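Local coordinates for molybdenum cofactor biosynthesis protein (Pyrococcus furiosus, PDB 1XI8) that belongs to the MoeA family of molybdenum cofactor biosynthesis proteins and probably acts as a molybdopterin molybdotransferase, at residues A[281-286]-A[315-320]; A[310-315]-A[350-355]. One frame throughout, in Å; residues are numbered along the deposited sequence.

Interaction 1 (A[281-286]-A[315-320]); sequences LLFHGT and HLFVKH
Where Phe-283 and Thr-286 face Phe-317 the two backbones stay well apart, the nearest CA atoms, those of Thr-286 and Leu-316, being separated by 11.3 Å, and long side chains have to span the interval. The two phenylalanines do most of this, reaching for each other from opposite directions until CZ of Phe-283 lies 4.0 Å from CE2 of Phe-317. Their ring centroids are 5.9 Å apart and their planes are inclined by 35°, so the rings meet obliquely. In Phe-283 the position of CG between backbone N and carbonyl carbon (chi1 65°) sets CZ against Phe-317. Strand 283-284 is an edge strand, within this chain, of the mixed sheet in the probable molybdopterin-binding domain, an alpha/beta unit in which helix 307-326 packs near the sheet; backbone bonds to Tyr-296 tie the strand to its neighbour. Beyond it the chain swings through Gly-285, at backbone angles where a CB would be pressed against the carbonyl O of His-284. Thr-286 then brings its methyl CG2 to the margin of the contact, 4.5 Å from CZ of Phe-317, while its OG1 makes a weak hydrogen bond with the N of Ile-288. Helix 17-26 adds Ile-23 and Val-24 against Phe-283 and Ala-20 against Phe-317, and Tyr-17 meets the Phe-317 ring edge-to-face.

Interaction 2 (A[310-315]-A[350-355]); sequences VFTQFH and YEFVRV
A chi1 of -172° carries the Phe-352 ring out opposite its backbone N to meet helix 307-326, where Phe-311, with a similar first torsion, brings the edge of its own ring up to it. The arrangement is a helix laid across a beta strand at a domain junction: the helix comes from the probable molybdopterin-binding domain, the strand from the C-terminal domain IV of MoeA proteins, and the axes of the two short segments pass 9.9 Å apart, their directions 110° apart. Between 350-355 and 310-315, Phe-352 alone makes the contact on the strand side, touching Phe-311, Thr-312 and His-315. Thr-312 lies over one face of its ring, with CA 4.1 Å from the centroid and only 4° off the ring normal, a CH-pi contact centred on the ring. The methyl CG2 of Thr-312 slides past the root of the side chain, 3.5 Å from CB of Phe-352. Its hydroxyl, though near the ring, is spent on a hydrogen bond to the carbonyl O of Val-308 one helical turn back. The side chains of Phe-311 and Phe-352 cross at about a right angle, and the edge of the Phe-311 ring, at CD2, comes obliquely to CE1 of Phe-352 (4.0 Å). Tyr-382 stacks on Phe-352, while Gln-171 of the second subunit packs on Phe-311. Replacing Phe-352 by an alanine is likely to open a gap between helix and strand, depriving Tyr-382 of its stacking partner and Thr-312 of the ring it rests on. Farther along the helix, CB of His-315 touches CE2 of Phe-352 at 3.9 Å.

How the interactions relate
Both contacts are buried and both use helix 307-326, showing how one helix can serve two neighbours with different faces. Interaction 1 stays within a single domain and is the slighter of the two, an oblique meeting of aromatic rings across widely spaced backbones. Interaction 2 joins two domains, buries about twice the surface, and depends on one strand ring lying close against the helix backbone itself. The helix passes from one to the other through a wider pi-type turn, with a probable hydrogen bond from Lys-319 N to Phe-314 O at 2.7 Å. Leu-316, beside Phe-317, packs on Phe-352 and Tyr-350, bringing the two contacts together.

Interaction 1 (A[281-286]-A[315-320])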
# COMPACT_ATOMS: atom_id res chain seq x y z
N LEU A 281 -14.99 -9.19 -28.84
CA LEU A 281 -13.64 -9.02 -28.31
C LEU A 281 -12.72 -8.33 -29.32
O LEU A 281 -12.74 -8.65 -30.51
CB LEU A 281 -13.07 -10.38 -27.92
CG LEU A 281 -13.95 -11.25 -27.01
CD1 LEU A 281 -13.67 -12.74 -27.21
CD2 LEU A 281 -13.78 -10.85 -25.56
N LEU A 282 -11.92 -7.38 -28.84
CA LEU A 282 -10.95 -6.69 -29.68
C LEU A 282 -9.67 -7.52 -29.79
O LEU A 282 -8.84 -7.28 -30.67
CB LEU A 282 -10.64 -5.31 -29.11
CG LEU A 282 -11.85 -4.38 -28.92
CD1 LEU A 282 -11.39 -3.01 -28.45
CD2 LEU A 282 -12.67 -4.25 -30.19
N PHE A 283 -9.52 -8.48 -28.88
CA PHE A 283 -8.45 -9.48 -28.92
C PHE A 283 -8.80 -10.62 -27.99
O PHE A 283 -9.61 -10.47 -27.08
CB PHE A 283 -7.07 -8.88 -28.59
CG PHE A 283 -6.93 -8.38 -27.17
CD1 PHE A 283 -7.09 -7.02 -26.88
CD2 PHE A 283 -6.61 -9.25 -26.13
CE1 PHE A 283 -6.96 -6.56 -25.58
CE2 PHE A 283 -6.48 -8.78 -24.84
CZ PHE A 283 -6.65 -7.44 -24.57
N HIS A 284 -8.19 -11.78 -28.22
CA HIS A 284 -8.50 -12.97 -27.47
C HIS A 284 -7.32 -13.93 -27.60
O HIS A 284 -7.14 -14.56 -28.63
CB HIS A 284 -9.78 -13.61 -27.99
CG HIS A 284 -10.30 -14.73 -27.15
ND1 HIS A 284 -10.04 -14.83 -25.80
CD2 HIS A 284 -11.09 -15.79 -27.46
CE1 HIS A 284 -10.63 -15.91 -25.32
NE2 HIS A 284 -11.27 -16.51 -26.31
N GLY A 285 -6.53 -14.01 -26.53
CA GLY A 285 -5.30 -14.78 -26.56
C GLY A 285 -4.15 -13.82 -26.79
O GLY A 285 -4.11 -13.11 -27.80
N THR A 286 -3.23 -13.78 -25.83
CA THR A 286 -2.05 -12.94 -25.98
C THR A 286 -0.77 -13.72 -25.66
O THR A 286 -0.82 -14.93 -25.35
CB THR A 286 -2.11 -11.67 -25.10
OG1 THR A 286 -1.81 -12.00 -23.74
CG2 THR A 286 -3.48 -11.02 -25.18
N HIS A 315 -2.96 -7.87 -12.84
CA HIS A 315 -1.83 -6.94 -12.80
C HIS A 315 -1.34 -6.47 -14.17
O HIS A 315 -0.92 -5.33 -14.33
CB HIS A 315 -0.66 -7.52 -11.99
CG HIS A 315 -0.86 -7.43 -10.51
ND1 HIS A 315 -0.53 -6.30 -9.79
CD2 HIS A 315 -1.36 -8.31 -9.62
CE1 HIS A 315 -0.81 -6.50 -8.52
NE2 HIS A 315 -1.32 -7.71 -8.39
N LEU A 316 -1.40 -7.35 -15.17
CA LEU A 316 -0.93 -6.96 -16.49
C LEU A 316 -1.99 -6.18 -17.28
O LEU A 316 -1.66 -5.45 -18.20
CB LEU A 316 -0.45 -8.18 -17.28
CG LEU A 316 0.76 -8.95 -16.73
CD1 LEU A 316 1.20 -10.00 -17.70
CD2 LEU A 316 1.90 -8.02 -16.42
N PHE A 317 -3.26 -6.31 -16.90
CA PHE A 317 -4.34 -5.65 -17.62
C PHE A 317 -5.35 -4.86 -16.77
O PHE A 317 -5.51 -3.65 -16.95
CB PHE A 317 -5.09 -6.67 -18.48
CG PHE A 317 -4.35 -7.10 -19.72
CD1 PHE A 317 -3.65 -8.30 -19.74
CD2 PHE A 317 -4.37 -6.32 -20.86
CE1 PHE A 317 -2.97 -8.70 -20.87
CE2 PHE A 317 -3.70 -6.72 -21.99
CZ PHE A 317 -3.00 -7.91 -22.00
N VAL A 318 -6.06 -5.55 -15.88
CA VAL A 318 -7.19 -4.94 -15.16
C VAL A 318 -6.79 -3.75 -14.27
O VAL A 318 -7.46 -2.71 -14.29
CB VAL A 318 -8.00 -6.01 -14.38
CG1 VAL A 318 -9.15 -5.38 -13.63
CG2 VAL A 318 -8.53 -7.06 -15.35
N LYS A 319 -5.71 -3.92 -13.51
CA LYS A 319 -5.14 -2.83 -12.72
C LYS A 319 -4.93 -1.56 -13.55
O LYS A 319 -5.20 -0.45 -13.09
CB LYS A 319 -3.82 -3.29 -12.12
CG LYS A 319 -3.09 -2.25 -11.29
CD LYS A 319 -1.81 -2.83 -10.66
CE LYS A 319 -0.75 -3.18 -11.70
NZ LYS A 319 0.57 -3.54 -11.11
N HIS A 320 -4.46 -1.72 -14.78
CA HIS A 320 -4.16 -0.57 -15.63
C HIS A 320 -5.43 0.05 -16.19
O HIS A 320 -5.52 1.27 -16.29
CB HIS A 320 -3.18 -0.94 -16.75
CG HIS A 320 -1.86 -1.44 -16.25
ND1 HIS A 320 -0.99 -0.64 -15.54
CD2 HIS A 320 -1.26 -2.64 -16.37
CE1 HIS A 320 0.08 -1.34 -15.23
NE2 HIS A 320 -0.05 -2.56 -15.72

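Interaction 2 (A[310-315]-A[350-355])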
# COMPACT_ATOMS: atom_id res chain seq x y z
N VAL A 310 -5.31 -15.64 -13.13
CA VAL A 310 -6.22 -14.55 -12.83
C VAL A 310 -5.48 -13.37 -12.22
O VAL A 310 -5.71 -12.22 -12.60
CB VAL A 310 -7.37 -15.02 -11.91
CG1 VAL A 310 -8.18 -13.84 -11.43
CG2 VAL A 310 -8.26 -15.99 -12.65
N PHE A 311 -4.59 -13.67 -11.29
CA PHE A 311 -3.77 -12.66 -10.64
C PHE A 311 -2.87 -11.98 -11.68
O PHE A 311 -2.74 -10.75 -11.70
CB PHE A 311 -2.94 -13.35 -9.57
CG PHE A 311 -2.11 -12.43 -8.73
CD1 PHE A 311 -2.63 -11.86 -7.58
CD2 PHE A 311 -0.79 -12.17 -9.06
CE1 PHE A 311 -1.85 -11.03 -6.79
CE2 PHE A 311 -0.02 -11.34 -8.28
CZ PHE A 311 -0.54 -10.77 -7.14
N THR A 312 -2.25 -12.79 -12.53
CA THR A 312 -1.38 -12.32 -13.59
C THR A 312 -2.10 -11.38 -14.53
O THR A 312 -1.61 -10.29 -14.83
CB THR A 312 -0.82 -13.49 -14.40
OG1 THR A 312 0.05 -14.25 -13.56
CG2 THR A 312 -0.04 -12.97 -15.60
N GLN A 313 -3.27 -11.81 -14.98
CA GLN A 313 -4.10 -11.02 -15.87
C GLN A 313 -4.56 -9.72 -15.20
O GLN A 313 -4.65 -8.68 -15.86
CB GLN A 313 -5.30 -11.84 -16.35
CG GLN A 313 -4.94 -12.96 -17.31
CD GLN A 313 -6.08 -13.94 -17.56
OE1 GLN A 313 -7.02 -14.06 -16.77
NE2 GLN A 313 -6.00 -14.66 -18.67
N PHE A 314 -4.82 -9.77 -13.90
CA PHE A 314 -5.25 -8.55 -13.20
C PHE A 314 -4.17 -7.48 -13.23
O PHE A 314 -4.44 -6.34 -13.58
CB PHE A 314 -5.71 -8.80 -11.76
CG PHE A 314 -6.14 -7.54 -11.06
CD1 PHE A 314 -5.21 -6.72 -10.45
CD2 PHE A 314 -7.46 -7.16 -11.05
CE1 PHE A 314 -5.60 -5.55 -9.83
CE2 PHE A 314 -7.86 -5.99 -10.42
CZ PHE A 314 -6.92 -5.19 -9.81
N HIS A 315 -2.96 -7.87 -12.84
CA HIS A 315 -1.83 -6.94 -12.80
C HIS A 315 -1.34 -6.47 -14.17
O HIS A 315 -0.92 -5.33 -14.33
CB HIS A 315 -0.66 -7.52 -11.99
CG HIS A 315 -0.86 -7.43 -10.51
ND1 HIS A 315 -0.53 -6.30 -9.79
CD2 HIS A 315 -1.36 -8.31 -9.62
CE1 HIS A 315 -0.81 -6.50 -8.52
NE2 HIS A 315 -1.32 -7.71 -8.39
N TYR A 350 5.48 -13.41 -23.02
CA TYR A 350 5.60 -12.34 -22.01
C TYR A 350 5.39 -12.91 -20.61
O TYR A 350 4.26 -13.07 -20.16
CB TYR A 350 4.58 -11.25 -22.28
CG TYR A 350 4.88 -9.96 -21.57
CD1 TYR A 350 4.38 -9.72 -20.29
CD2 TYR A 350 5.65 -8.97 -22.18
CE1 TYR A 350 4.64 -8.53 -19.64
CE2 TYR A 350 5.92 -7.77 -21.54
CZ TYR A 350 5.42 -7.56 -20.26
OH TYR A 350 5.68 -6.38 -19.60
N GLU A 351 6.48 -13.23 -19.91
CA GLU A 351 6.34 -13.92 -18.64
C GLU A 351 6.18 -13.05 -17.41
O GLU A 351 6.90 -12.07 -17.23
CB GLU A 351 7.48 -14.91 -18.41
CG GLU A 351 7.12 -16.31 -18.84
CD GLU A 351 7.81 -17.38 -18.03
OE1 GLU A 351 9.06 -17.39 -18.01
OE2 GLU A 351 7.11 -18.21 -17.42
N PHE A 352 5.23 -13.46 -16.59
CA PHE A 352 4.96 -12.86 -15.31
C PHE A 352 5.61 -13.77 -14.28
O PHE A 352 5.14 -14.89 -14.05
CB PHE A 352 3.45 -12.81 -15.12
CG PHE A 352 2.99 -12.04 -13.91
CD1 PHE A 352 2.80 -12.68 -12.69
CD2 PHE A 352 2.73 -10.68 -14.00
CE1 PHE A 352 2.36 -11.98 -11.58
CE2 PHE A 352 2.29 -9.98 -12.89
CZ PHE A 352 2.11 -10.63 -11.68
N VAL A 353 6.68 -13.29 -13.65
CA VAL A 353 7.44 -14.10 -12.70
C VAL A 353 7.27 -13.57 -11.29
O VAL A 353 7.59 -12.41 -11.02
CB VAL A 353 8.94 -14.10 -13.04
CG1 VAL A 353 9.71 -14.90 -12.01
CG2 VAL A 353 9.17 -14.64 -14.45
N ARG A 354 6.75 -14.41 -10.40
CA ARG A 354 6.52 -13.99 -9.02
C ARG A 354 7.83 -14.03 -8.24
O ARG A 354 8.61 -14.97 -8.35
CB ARG A 354 5.43 -14.87 -8.38
N VAL A 355 8.09 -12.98 -7.46
CA VAL A 355 9.33 -12.89 -6.70
C VAL A 355 9.09 -12.35 -5.32
O VAL A 355 8.08 -11.73 -5.05
CB VAL A 355 10.41 -11.99 -7.38
CG1 VAL A 355 11.04 -12.67 -8.59
CG2 VAL A 355 9.85 -10.61 -7.74